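Local coordinates for protein hexokinase (PDB 1BDG) that catalyses the ATP-dependent phosphorylation of glucose and other hexoses to hexose 6-phosphates, the first step of glycolysis, at residues A[116-119]-A[120-124]. Sequence-based numbering, arbitrary orientation.
Sequences FKYI and AETLA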
ATOM      1  N   PHE A 116     -17.263  -9.847  -7.399  1.00 20.16           N
ATOM      2  CA  PHE A 116     -17.987 -10.014  -6.145  1.00 19.15           C
ATOM      3  C   PHE A 116     -18.659 -11.365  -5.989  1.00 19.79           C
ATOM      4  O   PHE A 116     -18.952 -11.812  -4.869  1.00 19.03           O
ATOM      5  CB  PHE A 116     -18.950  -8.864  -5.920  1.00 17.49           C
ATOM      6  CG  PHE A 116     -18.295  -7.681  -5.301  1.00 17.49           C
ATOM      7  CD1 PHE A 116     -18.116  -7.620  -3.930  1.00 16.98           C
ATOM      8  CD2 PHE A 116     -17.767  -6.669  -6.090  1.00 18.61           C
ATOM      9  CE1 PHE A 116     -17.422  -6.587  -3.357  1.00 15.77           C
ATOM     10  CE2 PHE A 116     -17.066  -5.630  -5.513  1.00 18.14           C
ATOM     11  CZ  PHE A 116     -16.895  -5.595  -4.143  1.00 14.98           C
ATOM     12  N   LYS A 117     -18.905 -12.017  -7.122  1.00 20.47           N
ATOM     13  CA  LYS A 117     -19.481 -13.354  -7.112  1.00 19.23           C
ATOM     14  C   LYS A 117     -18.341 -14.286  -6.668  1.00 18.43           C
ATOM     15  O   LYS A 117     -18.506 -15.080  -5.734  1.00 16.25           O
ATOM     16  CB  LYS A 117     -19.994 -13.743  -8.500  1.00 17.44           C
ATOM     17  CG  LYS A 117     -20.639 -15.096  -8.522  1.00 18.19           C
ATOM     18  CD  LYS A 117     -21.306 -15.366  -9.830  1.00 19.78           C
ATOM     19  CE  LYS A 117     -21.791 -16.796  -9.862  1.00 22.49           C
ATOM     20  NZ  LYS A 117     -22.350 -17.167 -11.176  1.00 27.48           N
ATOM     21  N   TYR A 118     -17.169 -14.131  -7.285  1.00 17.01           N
ATOM     22  CA  TYR A 118     -16.027 -14.954  -6.930  1.00 17.69           C
ATOM     23  C   TYR A 118     -15.793 -14.875  -5.409  1.00 20.49           C
ATOM     24  O   TYR A 118     -15.674 -15.905  -4.726  1.00 20.29           O
ATOM     25  CB  TYR A 118     -14.775 -14.519  -7.704  1.00 15.56           C
ATOM     26  CG  TYR A 118     -13.575 -15.385  -7.405  1.00 14.91           C
ATOM     27  CD1 TYR A 118     -13.350 -16.578  -8.099  1.00 15.39           C
ATOM     28  CD2 TYR A 118     -12.714 -15.063  -6.358  1.00 15.43           C
ATOM     29  CE1 TYR A 118     -12.306 -17.430  -7.742  1.00 14.47           C
ATOM     30  CE2 TYR A 118     -11.682 -15.894  -6.000  1.00 14.77           C
ATOM     31  CZ  TYR A 118     -11.485 -17.072  -6.685  1.00 17.12           C
ATOM     32  OH  TYR A 118     -10.478 -17.889  -6.272  1.00 18.19           O
ATOM     33  N   ILE A 119     -15.781 -13.653  -4.876  1.00 22.31           N
ATOM     34  CA  ILE A 119     -15.568 -13.443  -3.437  1.00 21.83           C
ATOM     35  C   ILE A 119     -16.477 -14.367  -2.627  1.00 21.98           C
ATOM     36  O   ILE A 119     -15.991 -15.159  -1.804  1.00 22.05           O
ATOM     37  CB  ILE A 119     -15.817 -11.952  -3.021  1.00 20.80           C
ATOM     38  CG1 ILE A 119     -14.773 -11.040  -3.666  1.00 18.52           C
ATOM     39  CG2 ILE A 119     -15.784 -11.803  -1.519  1.00 17.62           C
ATOM     40  CD1 ILE A 119     -13.400 -11.347  -3.245  1.00 15.52           C
ATOM     41  N   ALA A 120     -17.782 -14.291  -2.883  1.00 21.07           N
ATOM     42  CA  ALA A 120     -18.734 -15.141  -2.174  1.00 21.69           C
ATOM     43  C   ALA A 120     -18.463 -16.640  -2.454  1.00 22.51           C
ATOM     44  O   ALA A 120     -18.364 -17.429  -1.509  1.00 23.42           O
ATOM     45  CB  ALA A 120     -20.152 -14.769  -2.547  1.00 19.24           C
ATOM     46  N   GLU A 121     -18.311 -17.016  -3.732  1.00 23.17           N
ATOM     47  CA  GLU A 121     -18.039 -18.403  -4.146  1.00 23.70           C
ATOM     48  C   GLU A 121     -16.991 -18.979  -3.183  1.00 23.16           C
ATOM     49  O   GLU A 121     -17.220 -19.992  -2.527  1.00 20.84           O
ATOM     50  CB  GLU A 121     -17.482 -18.410  -5.586  1.00 25.72           C
ATOM     51  CG  GLU A 121     -17.483 -19.767  -6.349  1.00 31.10           C
ATOM     52  CD  GLU A 121     -16.266 -20.688  -6.068  1.00 33.81           C
ATOM     53  OE1 GLU A 121     -16.342 -21.475  -5.086  1.00 33.07           O
ATOM     54  OE2 GLU A 121     -15.267 -20.657  -6.855  1.00 31.60           O
ATOM     55  N   THR A 122     -15.890 -18.240  -3.050  1.00 22.87           N
ATOM     56  CA  THR A 122     -14.755 -18.575  -2.193  1.00 23.07           C
ATOM     57  C   THR A 122     -15.081 -18.693  -0.697  1.00 24.10           C
ATOM     58  O   THR A 122     -14.868 -19.751  -0.095  1.00 24.68           O
ATOM     59  CB  THR A 122     -13.637 -17.552  -2.411  1.00 23.09           C
ATOM     60  OG1 THR A 122     -12.706 -18.051  -3.384  1.00 23.33           O
ATOM     61  CG2 THR A 122     -12.928 -17.234  -1.119  1.00 26.21           C
ATOM     62  N   LEU A 123     -15.560 -17.609  -0.088  1.00 24.36           N
ATOM     63  CA  LEU A 123     -15.926 -17.614   1.338  1.00 23.32           C
ATOM     64  C   LEU A 123     -16.794 -18.826   1.701  1.00 23.12           C
ATOM     65  O   LEU A 123     -16.617 -19.426   2.768  1.00 21.23           O
ATOM     66  CB  LEU A 123     -16.687 -16.329   1.690  1.00 22.36           C
ATOM     67  CG  LEU A 123     -17.433 -16.253   3.024  1.00 21.89           C
ATOM     68  CD1 LEU A 123     -16.449 -16.317   4.182  1.00 22.95           C
ATOM     69  CD2 LEU A 123     -18.250 -14.973   3.080  1.00 20.99           C
ATOM     70  N   ALA A 124     -17.710 -19.186   0.802  1.00 21.68           N
ATOM     71  CA  ALA A 124     -18.608 -20.315   1.033  1.00 22.63           C
ATOM     72  C   ALA A 124     -17.815 -21.593   1.276  1.00 22.43           C
ATOM     73  O   ALA A 124     -18.085 -22.333   2.242  1.00 20.61           O
ATOM     74  CB  ALA A 124     -19.546 -20.499  -0.145  1.00 23.64           C
TER
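Glu121 N donates to Lys117 O at 2.8 Å. Thr122 N to Tyr118 O, at 2.9 Å, and Leu123 N to Ile119 O, at 3.0 Å, repeat the bond one and two residues further on. Ala120 N reaches Phe116 O at 3.4 Å, a weak member of the same series. These are the i to i+4 bonds of an alpha-helix, and they join residues 116-119 to 120-124 as consecutive turns.

The main side-chain meeting is between Tyr118 and Thr122, one turn apart. Tyr118 CG stands opposite the backbone N (chi1 -178°), beside the carbonyl carbon. The side chain leaves the helix outward, and the far part of the ring leans forward to Thr122. Thr122 OG1 comes to the ring obliquely, 3.5 Å from Tyr118 CE2. The phenol oxygen has a different partner: Tyr118 OH makes a weak hydrogen bond to the carbonyl of Cys102. Glu121 lies on an exposed side of the helix. Its chain bends at chi2 (-84°), and Glu121 OE2 comes obliquely to the ring, a loose 4.5 Å from Tyr118 CE1. Thr122 CB lies 3.4 Å from Ile119 O, as the helix turn itself dictates.

The segment belongs to helix 112-129 of the predicted small subdomain. Ile119 and Leu123 pack on strands 68-75 and 80-87 of the five-stranded sheet, and Thr122 on Tyr80 and Val82 of the latter strand. Ile119 also lies close to Leu75 of the predicted ATP site. Tyr118 rests on Pro104 and Lys107, while Phe116 and Ile119 also meet helix 174-183 through Val174 and Leu178, respectively.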